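Local coordinates for ancillary protein 1 (Streptococcus pyogenes, PDB 2XI9) that serves as a pilus-presented adhesin, here its C-terminal part, whose internal thioester is required for efficient interaction with host cells, at residues A143-A148 against Q240-T245; E126-F131 against G153-V158; I249-D254 against I282-A287; S167-E172 against G185-T190. All blocks are in the same frame, centred on the assembly; numbering follows the deposited sequence.

Contact 1. Residues A143-A148 against Q240-T245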
loop_
_atom_site.group_PDB
_atom_site.type_symbol
_atom_site.label_atom_id
_atom_site.label_comp_id
_atom_site.label_asym_id
_atom_site.label_seq_id
_atom_site.Cartn_x
_atom_site.Cartn_y
_atom_site.Cartn_z
ATOM N N ALA A 143 0.877 -0.367 21.296
ATOM C CA ALA A 143 -0.502 -0.147 20.853
ATOM C C ALA A 143 -0.660 0.115 19.327
ATOM O O ALA A 143 -1.679 0.681 18.899
ATOM C CB ALA A 143 -1.130 0.999 21.693
ATOM N N LYS A 144 0.305 -0.316 18.518
ATOM C CA LYS A 144 0.269 -0.170 17.061
ATOM C C LYS A 144 0.633 -1.493 16.369
ATOM O O LYS A 144 1.326 -1.514 15.363
ATOM C CB LYS A 144 1.168 0.982 16.592
ATOM C CG LYS A 144 0.881 2.366 17.237
ATOM C CD LYS A 144 1.808 3.394 16.662
ATOM C CE LYS A 144 1.755 4.700 17.447
ATOM N NZ LYS A 144 2.003 4.483 18.930
ATOM N N PHE A 145 0.076 -2.577 16.882
ATOM C CA PHE A 145 0.335 -3.919 16.369
ATOM C C PHE A 145 -0.661 -4.155 15.247
ATOM O O PHE A 145 -1.767 -4.679 15.447
ATOM C CB PHE A 145 0.175 -4.917 17.510
ATOM C CG PHE A 145 1.097 -4.686 18.667
ATOM C CD1 PHE A 145 2.432 -4.999 18.596
ATOM C CD2 PHE A 145 0.608 -4.156 19.851
ATOM C CE1 PHE A 145 3.268 -4.779 19.713
ATOM C CE2 PHE A 145 1.424 -3.910 20.923
ATOM C CZ PHE A 145 2.737 -4.235 20.872
ATOM N N TYR A 146 -0.270 -3.741 14.054
ATOM C CA TYR A 146 -1.159 -3.800 12.913
ATOM C C TYR A 146 -0.936 -5.055 12.072
ATOM O O TYR A 146 0.224 -5.442 11.808
ATOM C CB TYR A 146 -0.907 -2.613 12.010
ATOM C CG TYR A 146 -0.913 -1.241 12.663
ATOM C CD1 TYR A 146 -1.835 -0.919 13.655
ATOM C CD2 TYR A 146 -0.003 -0.262 12.264
ATOM C CE1 TYR A 146 -1.849 0.384 14.234
ATOM C CE2 TYR A 146 -0.025 1.032 12.848
ATOM C CZ TYR A 146 -0.930 1.328 13.828
ATOM O OH TYR A 146 -0.965 2.598 14.410
ATOM N N TYR A 147 -2.039 -5.624 11.593
ATOM C CA TYR A 147 -2.035 -6.828 10.785
ATOM C C TYR A 147 -3.034 -6.768 9.648
ATOM O O TYR A 147 -4.046 -6.060 9.736
ATOM C CB TYR A 147 -2.375 -8.057 11.627
ATOM C CG TYR A 147 -1.421 -8.336 12.763
ATOM C CD1 TYR A 147 -1.635 -7.818 14.021
ATOM C CD2 TYR A 147 -0.327 -9.185 12.575
ATOM C CE1 TYR A 147 -0.780 -8.083 15.058
ATOM C CE2 TYR A 147 0.550 -9.454 13.613
ATOM C CZ TYR A 147 0.330 -8.890 14.853
ATOM O OH TYR A 147 1.210 -9.145 15.885
ATOM N N ALA A 148 -2.727 -7.497 8.570
ATOM C CA ALA A 148 -3.742 -7.822 7.559
ATOM C C ALA A 148 -3.983 -9.312 7.529
ATOM O O ALA A 148 -3.079 -10.119 7.802
ATOM C CB ALA A 148 -3.354 -7.292 6.127
ATOM N N GLN A 240 10.230 -3.422 20.002
ATOM C CA GLN A 240 11.130 -2.314 19.692
ATOM C C GLN A 240 11.542 -2.349 18.195
ATOM O O GLN A 240 11.539 -1.303 17.533
ATOM C CB GLN A 240 12.321 -2.285 20.640
ATOM C CG GLN A 240 11.932 -1.826 22.059
ATOM C CD GLN A 240 12.982 -2.001 23.102
ATOM O OE1 GLN A 240 13.927 -2.778 22.944
ATOM N NE2 GLN A 240 12.819 -1.275 24.220
ATOM N N LEU A 241 11.884 -3.529 17.657
ATOM C CA LEU A 241 12.197 -3.591 16.238
ATOM C C LEU A 241 10.975 -3.250 15.392
ATOM O O LEU A 241 11.096 -2.539 14.375
ATOM C CB LEU A 241 12.840 -4.918 15.814
ATOM C CG LEU A 241 13.348 -5.008 14.381
ATOM C CD1 LEU A 241 14.503 -4.033 14.166
ATOM C CD2 LEU A 241 13.784 -6.506 14.017
ATOM N N ARG A 242 9.799 -3.721 15.807
ATOM C CA ARG A 242 8.562 -3.379 15.111
ATOM C C ARG A 242 8.360 -1.848 15.054
ATOM O O ARG A 242 8.051 -1.290 14.017
ATOM C CB ARG A 242 7.373 -4.084 15.778
ATOM C CG ARG A 242 6.074 -4.061 14.965
ATOM C CD ARG A 242 5.083 -5.032 15.548
ATOM N NE ARG A 242 3.877 -5.139 14.716
ATOM C CZ ARG A 242 3.032 -6.148 14.738
ATOM N NH1 ARG A 242 3.222 -7.182 15.554
ATOM N NH2 ARG A 242 1.966 -6.096 13.946
ATOM N N ALA A 243 8.514 -1.184 16.189
ATOM C CA ALA A 243 8.389 0.252 16.249
ATOM C C ALA A 243 9.426 0.967 15.380
ATOM O O ALA A 243 9.080 1.900 14.669
ATOM C CB ALA A 243 8.480 0.740 17.652
ATOM N N ALA A 244 10.678 0.527 15.448
ATOM C CA ALA A 244 11.746 1.131 14.672
ATOM C C ALA A 244 11.403 1.012 13.199
ATOM O O ALA A 244 11.642 1.944 12.451
ATOM C CB ALA A 244 13.098 0.456 15.003
ATOM N N THR A 245 10.854 -0.157 12.788
ATOM C CA THR A 245 10.428 -0.419 11.406
ATOM C C THR A 245 9.313 0.556 11.024
ATOM O O THR A 245 9.336 1.136 9.929
ATOM C CB THR A 245 10.000 -1.956 11.169
ATOM O OG1 THR A 245 11.017 -2.848 11.715
ATOM C CG2 THR A 245 9.810 -2.273 9.705
HETATM O O HOH W 1 2.657 -3.147 12.949
#
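Arg242 reaches out of helix 238-253 to the start of strand 146-149, where Phe145, Tyr146 and Tyr147 receive it. From CB, which heads for the strand, the chain runs extended to NE, with CG anti to the backbone N (chi1 -167°). Arg242 CD passes Phe145 CD1 at 4.0 Å. Arg242 NE then gives its hydrogen to a water 2.9 Å away, and this water also accepts from Tyr146 N. Beyond NE the guanidinium is turned nearly at right angles to both the Phe145 and Tyr147 rings, with Phe145 CA over one of its faces.

Arg242 NH1 donates almost straight to Tyr147 OH (2.8 Å, 167°), a bond lying nearly in the guanidinium plane. NH2 sits above the Tyr147 ring, toward its rim. The guanidinium as a whole makes an off-centre cation-pi contact, Arg242 CZ lying 4.5 Å from the centroid of the Tyr147 ring. Arg242 NH2 also makes a weak, bent bond to Tyr146 O at 2.8 Å. Tyr159 packs against the arginine from the next strand.

Arg242 so ties helix 238-253 to strand 146-149; Glu133, whose OE1 is bonded to the same Tyr147 hydroxyl, would probably help offset its buried charge.

Contact 2. Residues E126-F131 against G153-V158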
loop_
_atom_site.group_PDB
_atom_site.type_symbol
_atom_site.label_atom_id
_atom_site.label_comp_id
_atom_site.label_asym_id
_atom_site.label_seq_id
_atom_site.Cartn_x
_atom_site.Cartn_y
_atom_site.Cartn_z
ATOM N N GLU A 126 -9.705 -7.909 5.285
ATOM C CA GLU A 126 -9.681 -7.299 6.622
ATOM C C GLU A 126 -8.279 -6.971 7.122
ATOM O O GLU A 126 -7.343 -7.744 6.947
ATOM C CB GLU A 126 -10.391 -8.194 7.639
ATOM C CG GLU A 126 -10.369 -7.605 9.040
ATOM C CD GLU A 126 -11.234 -8.357 10.008
ATOM O OE1 GLU A 126 -11.523 -9.548 9.767
ATOM O OE2 GLU A 126 -11.624 -7.747 11.018
ATOM N N ALA A 127 -8.122 -5.800 7.734
ATOM C CA ALA A 127 -6.922 -5.495 8.497
ATOM C C ALA A 127 -7.400 -5.048 9.882
ATOM O O ALA A 127 -8.552 -4.667 10.052
ATOM C CB ALA A 127 -6.076 -4.419 7.829
ATOM N N TYR A 128 -6.528 -5.144 10.869
ATOM C CA TYR A 128 -6.906 -4.873 12.252
ATOM C C TYR A 128 -5.740 -4.401 13.077
ATOM O O TYR A 128 -4.573 -4.597 12.697
ATOM C CB TYR A 128 -7.593 -6.076 12.912
ATOM C CG TYR A 128 -6.716 -7.330 12.984
ATOM C CD1 TYR A 128 -5.977 -7.616 14.131
ATOM C CD2 TYR A 128 -6.652 -8.238 11.916
ATOM C CE1 TYR A 128 -5.161 -8.746 14.203
ATOM C CE2 TYR A 128 -5.842 -9.379 11.981
ATOM C CZ TYR A 128 -5.100 -9.619 13.136
ATOM O OH TYR A 128 -4.300 -10.743 13.251
ATOM N N ASN A 129 -6.065 -3.685 14.164
ATOM C CA ASN A 129 -5.102 -3.306 15.192
ATOM C C ASN A 129 -5.390 -4.165 16.401
ATOM O O ASN A 129 -6.520 -4.201 16.929
ATOM C CB ASN A 129 -5.229 -1.812 15.532
ATOM C CG ASN A 129 -4.211 -1.331 16.559
ATOM O OD1 ASN A 129 -3.192 -1.963 16.811
ATOM N ND2 ASN A 129 -4.509 -0.186 17.167
ATOM N N ASP A 130 -4.371 -4.905 16.811
ATOM C CA ASP A 130 -4.550 -5.935 17.794
ATOM C C ASP A 130 -4.516 -5.318 19.175
ATOM O O ASP A 130 -3.446 -4.984 19.693
ATOM C CB ASP A 130 -3.466 -6.984 17.619
ATOM C CG ASP A 130 -3.572 -8.160 18.579
ATOM O OD1 ASP A 130 -4.304 -8.100 19.590
ATOM O OD2 ASP A 130 -2.860 -9.183 18.312
ATOM N N PHE A 131 -5.690 -5.165 19.757
ATOM C CA PHE A 131 -5.790 -4.637 21.110
ATOM C C PHE A 131 -5.495 -5.713 22.161
ATOM O O PHE A 131 -5.277 -5.369 23.316
ATOM C CB PHE A 131 -7.162 -3.986 21.340
ATOM C CG PHE A 131 -7.471 -3.707 22.785
ATOM C CD1 PHE A 131 -8.087 -4.672 23.578
ATOM C CD2 PHE A 131 -7.124 -2.489 23.370
ATOM C CE1 PHE A 131 -8.339 -4.431 24.904
ATOM C CE2 PHE A 131 -7.399 -2.256 24.706
ATOM C CZ PHE A 131 -7.995 -3.218 25.457
ATOM N N GLY A 153 -6.686 -17.061 5.844
ATOM C CA GLY A 153 -7.017 -16.837 7.266
ATOM C C GLY A 153 -5.828 -16.589 8.171
ATOM O O GLY A 153 -6.002 -16.267 9.350
ATOM N N SER A 154 -4.612 -16.737 7.638
ATOM C CA SER A 154 -3.438 -16.372 8.411
ATOM C C SER A 154 -3.315 -14.858 8.434
ATOM O O SER A 154 -4.057 -14.151 7.749
ATOM C CB SER A 154 -2.170 -16.991 7.815
ATOM O OG SER A 154 -1.946 -16.618 6.453
ATOM N N SER A 155 -2.386 -14.352 9.223
ATOM C CA SER A 155 -2.200 -12.923 9.379
ATOM C C SER A 155 -0.746 -12.576 9.002
ATOM O O SER A 155 0.153 -13.410 9.108
ATOM C CB SER A 155 -2.457 -12.475 10.820
ATOM O OG SER A 155 -3.867 -12.440 11.141
ATOM N N GLN A 156 -0.546 -11.356 8.547
ATOM C CA GLN A 156 0.765 -10.832 8.290
ATOM C C GLN A 156 0.903 -9.494 9.022
ATOM O O GLN A 156 -0.032 -8.698 9.046
ATOM C CB GLN A 156 0.994 -10.707 6.757
ATOM C CG GLN A 156 0.676 -9.445 6.081
ATOM C CD GLN A 156 1.098 -9.439 4.631
ATOM O OE1 GLN A 156 2.069 -8.773 4.260
ATOM N NE2 GLN A 156 0.380 -10.177 3.809
ATOM N N VAL A 157 2.070 -9.255 9.597
ATOM C CA VAL A 157 2.443 -7.945 10.112
ATOM C C VAL A 157 2.342 -6.939 8.965
ATOM O O VAL A 157 2.776 -7.228 7.828
ATOM C CB VAL A 157 3.863 -7.977 10.670
ATOM C CG1 VAL A 157 4.371 -6.559 11.017
ATOM C CG2 VAL A 157 3.928 -8.967 11.908
ATOM N N VAL A 158 1.727 -5.797 9.238
ATOM C CA VAL A 158 1.755 -4.660 8.305
ATOM C C VAL A 158 2.114 -3.391 9.045
ATOM O O VAL A 158 1.981 -3.317 10.273
ATOM C CB VAL A 158 0.419 -4.471 7.570
ATOM C CG1 VAL A 158 0.062 -5.776 6.747
ATOM C CG2 VAL A 158 -0.706 -4.070 8.513
#
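Tyr128 and Ser155 join hydroxyl to hydroxyl across the strand that separates them: 127-130 and 155-160 both flank strand 146-149 in the mixed sheet of the thioester-containing part of the chain. The tyrosine does most of the reaching. Its CG stands between the backbone N and the carbonyl carbon (chi1 61°), and from there the ring leans over the middle strand toward Ser155.

Ser155 CB points back at strand 127-130, and its OG, set anti to the carbonyl carbon (chi1 -75°), meets the ring at the edge, close to the ring plane. It stands to the CE2 side of the phenol, 3.7 Å from Tyr128 CE2. The hydrogen bond between Tyr128 OH and Ser155 OG is 2.7 Å long, and either oxygen could be the donor.

The middle strand takes part as well. The rings of Tyr147 and Tyr128 meet with their planes about 20° apart, and the backbones of these two residues are hydrogen-bonded. Leu311 of strand 311-313 touches the side chains of both Ala127 and Val158, and so adds an apolar link between the same two segments.

With Tyr147 beside its ring and Ser155 at its hydroxyl, the position of the Tyr128 side chain is probably limited from two directions. What joins the segments is a short bond between two neutral hydroxyls, one on a buried and one on a partly exposed residue, and it ties together the two strands on either side of 146-149.

Contact 3. Residues I249-D254 against I282-A287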
loop_
_atom_site.group_PDB
_atom_site.type_symbol
_atom_site.label_atom_id
_atom_site.label_comp_id
_atom_site.label_asym_id
_atom_site.label_seq_id
_atom_site.Cartn_x
_atom_site.Cartn_y
_atom_site.Cartn_z
ATOM N N ILE A 249 9.545 3.506 8.127
ATOM C CA ILE A 249 8.571 3.678 7.046
ATOM C C ILE A 249 8.087 5.145 7.001
ATOM O O ILE A 249 8.094 5.762 5.933
ATOM C CB ILE A 249 7.382 2.689 7.189
ATOM C CG1 ILE A 249 7.836 1.236 6.911
ATOM C CG2 ILE A 249 6.170 3.177 6.306
ATOM C CD1 ILE A 249 8.312 0.937 5.484
ATOM N N TYR A 250 7.731 5.701 8.165
ATOM C CA TYR A 250 7.285 7.089 8.255
ATOM C C TYR A 250 8.355 8.093 7.800
ATOM O O TYR A 250 8.018 9.137 7.263
ATOM C CB TYR A 250 6.850 7.430 9.677
ATOM C CG TYR A 250 5.539 6.828 10.152
ATOM C CD1 TYR A 250 4.540 6.427 9.253
ATOM C CD2 TYR A 250 5.295 6.674 11.492
ATOM C CE1 TYR A 250 3.344 5.915 9.692
ATOM C CE2 TYR A 250 4.065 6.163 11.953
ATOM C CZ TYR A 250 3.108 5.778 11.042
ATOM O OH TYR A 250 1.899 5.282 11.480
ATOM N N TYR A 251 9.625 7.766 8.037
ATOM C CA TYR A 251 10.735 8.541 7.542
ATOM C C TYR A 251 10.617 8.802 6.034
ATOM O O TYR A 251 10.863 9.918 5.596
ATOM C CB TYR A 251 12.076 7.870 7.908
ATOM C CG TYR A 251 13.303 8.613 7.385
ATOM C CD1 TYR A 251 13.828 8.343 6.124
ATOM C CD2 TYR A 251 13.897 9.611 8.130
ATOM C CE1 TYR A 251 14.933 9.042 5.640
ATOM C CE2 TYR A 251 15.012 10.304 7.649
ATOM C CZ TYR A 251 15.514 10.013 6.408
ATOM O OH TYR A 251 16.603 10.708 5.927
ATOM N N PHE A 252 10.195 7.796 5.264
ATOM C CA PHE A 252 10.066 7.894 3.814
ATOM C C PHE A 252 8.677 8.323 3.393
ATOM O O PHE A 252 8.556 9.066 2.459
ATOM C CB PHE A 252 10.439 6.563 3.107
ATOM C CG PHE A 252 11.899 6.203 3.265
ATOM C CD1 PHE A 252 12.865 6.967 2.674
ATOM C CD2 PHE A 252 12.280 5.127 4.073
ATOM C CE1 PHE A 252 14.252 6.660 2.879
ATOM C CE2 PHE A 252 13.634 4.835 4.315
ATOM C CZ PHE A 252 14.601 5.580 3.699
ATOM N N THR A 253 7.628 7.847 4.055
ATOM C CA THR A 253 6.253 8.199 3.597
ATOM C C THR A 253 5.754 9.609 4.000
ATOM O O THR A 253 4.930 10.229 3.300
ATOM C CB THR A 253 5.212 7.172 4.084
ATOM O OG1 THR A 253 5.170 7.153 5.518
ATOM C CG2 THR A 253 5.531 5.781 3.584
ATOM N N ASP A 254 6.198 10.047 5.168
ATOM C CA ASP A 254 5.689 11.224 5.837
ATOM C C ASP A 254 6.797 12.183 6.288
ATOM O O ASP A 254 6.539 13.159 6.967
ATOM C CB ASP A 254 4.851 10.775 7.017
ATOM C CG ASP A 254 3.526 10.112 6.580
ATOM O OD1 ASP A 254 2.587 10.814 6.120
ATOM O OD2 ASP A 254 3.420 8.896 6.734
ATOM N N ILE A 282 19.630 3.031 11.573
ATOM C CA ILE A 282 20.223 1.922 10.777
ATOM C C ILE A 282 19.329 1.444 9.629
ATOM O O ILE A 282 19.776 1.342 8.507
ATOM C CB ILE A 282 20.616 0.720 11.696
ATOM C CG1 ILE A 282 21.860 1.088 12.494
ATOM C CG2 ILE A 282 20.882 -0.563 10.849
ATOM C CD1 ILE A 282 22.022 0.303 13.834
ATOM N N LEU A 283 18.045 1.218 9.900
ATOM C CA LEU A 283 17.118 0.797 8.871
ATOM C C LEU A 283 17.044 1.827 7.745
ATOM O O LEU A 283 17.143 1.493 6.556
ATOM C CB LEU A 283 15.755 0.525 9.464
ATOM C CG LEU A 283 15.629 -0.670 10.416
ATOM C CD1 LEU A 283 14.161 -0.711 10.943
ATOM C CD2 LEU A 283 16.056 -1.973 9.764
ATOM N N VAL A 284 16.940 3.099 8.125
ATOM C CA VAL A 284 16.844 4.137 7.148
ATOM C C VAL A 284 18.128 4.250 6.320
ATOM O O VAL A 284 18.074 4.433 5.080
ATOM C CB VAL A 284 16.464 5.448 7.886
ATOM C CG1 VAL A 284 16.733 6.653 7.023
ATOM C CG2 VAL A 284 14.979 5.358 8.304
ATOM N N GLU A 285 19.267 4.153 6.983
ATOM C CA GLU A 285 20.563 4.319 6.318
ATOM C C GLU A 285 20.853 3.146 5.367
ATOM O O GLU A 285 21.329 3.340 4.278
ATOM C CB GLU A 285 21.697 4.494 7.349
ATOM C CG GLU A 285 21.659 5.861 8.078
ATOM C CD GLU A 285 22.703 5.966 9.207
ATOM O OE1 GLU A 285 23.607 5.087 9.302
ATOM O OE2 GLU A 285 22.639 6.956 9.994
ATOM N N TYR A 286 20.458 1.935 5.755
ATOM C CA TYR A 286 20.535 0.800 4.873
ATOM C C TYR A 286 19.660 1.060 3.654
ATOM O O TYR A 286 20.112 0.989 2.511
ATOM C CB TYR A 286 20.107 -0.512 5.593
ATOM C CG TYR A 286 19.913 -1.636 4.610
ATOM C CD1 TYR A 286 20.973 -2.146 3.889
ATOM C CD2 TYR A 286 18.662 -2.144 4.358
ATOM C CE1 TYR A 286 20.783 -3.177 2.942
ATOM C CE2 TYR A 286 18.460 -3.168 3.409
ATOM C CZ TYR A 286 19.516 -3.681 2.728
ATOM O OH TYR A 286 19.297 -4.685 1.793
ATOM N N ALA A 287 18.405 1.385 3.892
ATOM C CA ALA A 287 17.476 1.643 2.803
ATOM C C ALA A 287 17.997 2.673 1.812
ATOM O O ALA A 287 17.966 2.473 0.572
ATOM C CB ALA A 287 16.088 2.053 3.399
#
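A CH-pi contact leads here: Val284 puts CG1 over one face of the Tyr251 ring, 3.5 Å from its centroid and 22° off the normal. The methyl is shifted toward the rim, so that its nearest ring atom is Tyr251 CE1 at 3.3 Å. Val284 holds CG1 anti to its backbone N (chi1 163°), which leaves CG2 to rest near the root of the tyrosine, 3.8 Å from Tyr251 CG. The valine thereby spreads both branches along the ring.

Plain apolar contacts come next. Phe252 reaches the same helix one turn farther on, where its CE2 meets Ala287 CB at 3.8 Å, an oblique approach to the ring. Phe252 CZ lies 4.1 Å from Val284 CG1, and the ring's edge is turned to the carbonyl Val284 O. Within their own helix the two aromatics also meet, Tyr251 CD1 standing 3.6 Å above the centre of the Phe252 ring.

These residues join the C-terminal end of helix 238-253 to helix 274-288 in the helical part of the thioester domain; the two short segments run at 50° to each other, their axes 10.3 Å apart. Helix 209-222 also packs here, with His215 stacked on Phe252 and Val219 touching it.

Polar interactions lie around the apolar seam. Arg205 makes a cation-pi contact with Tyr251 and bonds to its carbonyl. Where the helix ends, Thr253 OG1 donates to Asp254 OD2 at 2.8 Å, from above the carboxylate plane, and the same oxygen accepts from Ala163 N.

Contact 4. Residues S167-E172 against G185-T190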
loop_
_atom_site.group_PDB
_atom_site.type_symbol
_atom_site.label_atom_id
_atom_site.label_comp_id
_atom_site.label_asym_id
_atom_site.label_seq_id
_atom_site.Cartn_x
_atom_site.Cartn_y
_atom_site.Cartn_z
ATOM N N SER A 167 -5.562 4.257 11.909
ATOM C CA SER A 167 -5.086 2.863 11.951
ATOM C C SER A 167 -6.224 1.843 11.619
ATOM O O SER A 167 -7.406 2.177 11.686
ATOM C CB SER A 167 -4.483 2.585 13.325
ATOM O OG SER A 167 -5.372 2.953 14.358
ATOM N N PRO A 168 -5.859 0.610 11.224
ATOM C CA PRO A 168 -6.884 -0.386 10.922
ATOM C C PRO A 168 -7.743 -0.663 12.146
ATOM O O PRO A 168 -7.286 -0.458 13.247
ATOM C CB PRO A 168 -6.082 -1.621 10.428
ATOM C CG PRO A 168 -4.731 -1.312 10.562
ATOM C CD PRO A 168 -4.522 0.145 10.857
ATOM N N PRO A 169 -9.007 -1.062 11.946
ATOM C CA PRO A 169 -9.933 -1.213 13.034
ATOM C C PRO A 169 -9.389 -1.969 14.226
ATOM O O PRO A 169 -8.754 -3.034 14.083
ATOM C CB PRO A 169 -11.111 -1.944 12.392
ATOM C CG PRO A 169 -11.036 -1.577 10.949
ATOM C CD PRO A 169 -9.642 -1.321 10.640
ATOM N N ASP A 170 -9.657 -1.418 15.418
ATOM C CA ASP A 170 -9.245 -2.089 16.634
ATOM C C ASP A 170 -9.981 -3.425 16.768
ATOM O O ASP A 170 -11.198 -3.519 16.532
ATOM C CB ASP A 170 -9.557 -1.237 17.867
ATOM C CG ASP A 170 -8.694 0.014 17.967
ATOM O OD1 ASP A 170 -7.635 0.099 17.338
ATOM O OD2 ASP A 170 -9.099 0.932 18.695
ATOM N N SER A 171 -9.236 -4.443 17.183
ATOM C CA SER A 171 -9.774 -5.766 17.398
ATOM C C SER A 171 -9.485 -6.126 18.828
ATOM O O SER A 171 -8.343 -6.337 19.193
ATOM C CB SER A 171 -9.111 -6.786 16.480
ATOM O OG SER A 171 -9.648 -8.081 16.749
ATOM N N GLU A 172 -10.524 -6.202 19.631
ATOM C CA GLU A 172 -10.361 -6.498 21.057
ATOM C C GLU A 172 -9.775 -7.898 21.271
ATOM O O GLU A 172 -8.944 -8.097 22.162
ATOM C CB GLU A 172 -11.672 -6.356 21.811
ATOM C CG GLU A 172 -11.435 -6.475 23.309
ATOM C CD GLU A 172 -12.649 -6.209 24.170
ATOM O OE1 GLU A 172 -13.742 -5.912 23.635
ATOM O OE2 GLU A 172 -12.483 -6.322 25.399
ATOM N N GLY A 185 -18.873 -3.284 6.480
ATOM C CA GLY A 185 -18.309 -2.762 5.238
ATOM C C GLY A 185 -17.737 -1.353 5.352
ATOM O O GLY A 185 -17.308 -0.771 4.358
ATOM N N GLU A 186 -17.696 -0.826 6.571
ATOM C CA GLU A 186 -17.206 0.533 6.834
ATOM C C GLU A 186 -15.709 0.676 6.582
ATOM O O GLU A 186 -15.230 1.716 6.065
ATOM C CB GLU A 186 -17.605 0.959 8.272
ATOM C CG GLU A 186 -19.123 1.200 8.443
ATOM C CD GLU A 186 -19.623 1.217 9.915
ATOM O OE1 GLU A 186 -18.902 0.748 10.831
ATOM O OE2 GLU A 186 -20.756 1.694 10.163
ATOM N N VAL A 187 -14.924 -0.355 6.923
ATOM C CA VAL A 187 -13.494 -0.333 6.599
ATOM C C VAL A 187 -13.021 -1.703 6.080
ATOM O O VAL A 187 -12.959 -2.653 6.850
ATOM C CB VAL A 187 -12.655 0.006 7.824
ATOM C CG1 VAL A 187 -11.198 0.128 7.457
ATOM C CG2 VAL A 187 -13.192 1.313 8.531
ATOM N N LYS A 188 -12.731 -1.770 4.775
ATOM C CA LYS A 188 -12.258 -2.983 4.107
ATOM C C LYS A 188 -11.159 -2.555 3.136
ATOM O O LYS A 188 -11.144 -1.379 2.745
ATOM C CB LYS A 188 -13.376 -3.629 3.326
ATOM C CG LYS A 188 -14.630 -3.951 4.093
ATOM C CD LYS A 188 -15.649 -4.645 3.244
ATOM C CE LYS A 188 -16.307 -3.706 2.229
ATOM N NZ LYS A 188 -17.277 -4.442 1.383
ATOM N N TYR A 189 -10.262 -3.486 2.743
ATOM C CA TYR A 189 -9.066 -3.158 1.989
ATOM C C TYR A 189 -8.997 -3.954 0.695
ATOM O O TYR A 189 -9.479 -5.112 0.632
ATOM C CB TYR A 189 -7.813 -3.418 2.848
ATOM C CG TYR A 189 -7.750 -2.610 4.123
ATOM C CD1 TYR A 189 -8.494 -2.974 5.236
ATOM C CD2 TYR A 189 -6.938 -1.495 4.222
ATOM C CE1 TYR A 189 -8.435 -2.255 6.388
ATOM C CE2 TYR A 189 -6.879 -0.748 5.391
ATOM C CZ TYR A 189 -7.634 -1.126 6.465
ATOM O OH TYR A 189 -7.643 -0.413 7.629
ATOM N N THR A 190 -8.385 -3.339 -0.329
ATOM C CA THR A 190 -7.967 -4.030 -1.531
ATOM C C THR A 190 -6.530 -4.488 -1.352
ATOM O O THR A 190 -5.696 -3.685 -1.008
ATOM C CB THR A 190 -8.018 -3.112 -2.759
ATOM O OG1 THR A 190 -9.368 -2.665 -2.924
ATOM C CG2 THR A 190 -7.653 -3.886 -4.000
#
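Pro168 and Pro169, leading into edge strand 170-171, meet Val187, just before strand 189-193, and Tyr189, its first residue; these are the two outermost strands of the seven-stranded mixed sheet, so the contact brings its opposite margins together near the points where both strands begin.

Tyr189 comes in from the far margin with its hydroxyl foremost. CG lies anti to the carbonyl carbon (chi1 -60°), and the ring reaches across until Tyr189 OH stands 3.4 Å from Pro168 CA and equally close to Pro168 CB. Pro168 lies oblique to the ring, with Pro168 CB 4.3 Å from Tyr189 CZ. The hydroxyl Tyr189 OH is also 3.7 Å from Pro169 CD, so it settles where the two prolines join.

Val187 takes the second proline. Its CG1, anti to the backbone N, packs 3.8 Å from Pro169 CD, while Val187 CB lies 3.9 Å from Pro169 CG. It is therefore the CG-CD side of the Pro169 ring that does the touching.

Neighbours extend the seam. Asp181 of the short helix 180-183 touches both Pro169 and Val187, and Ala127 touches Pro168 and Tyr189. A loop residue, Gln309, packs on Pro168.

No hydrogen bond passes between the two segments. The grip is van der Waals contact, carbon atoms of the prolines against a valine branch and the phenol oxygen, and the rigid pyrrolidine rings have little freedom to rearrange.

In the fold
Contacts 1, 2 and 4 share one mixed sheet. The centres of contacts 1 and 2 are 11 Å apart, and a second backbone pair, Ala148 O to Gln156 N at 2.9 Å, joins them. Contact 4 lies 9 Å from contact 2 between centres, its strand 170-171 pairing beside 127-130, and touches contact 1 where Tyr146 CE1 meets Ser167 CB at 3.6 Å. Contact 3 belongs to the helices: it shares helix 238-253 with contact 1, 14 Å away between centres, and Leu283 CD1 meets Thr245 CA at 3.8 Å, but it does not touch contacts 2 or 4. Contact 1, through Tyr146 on Cys160, and contact 4 both border the probable Cys160-Gln309 thioester.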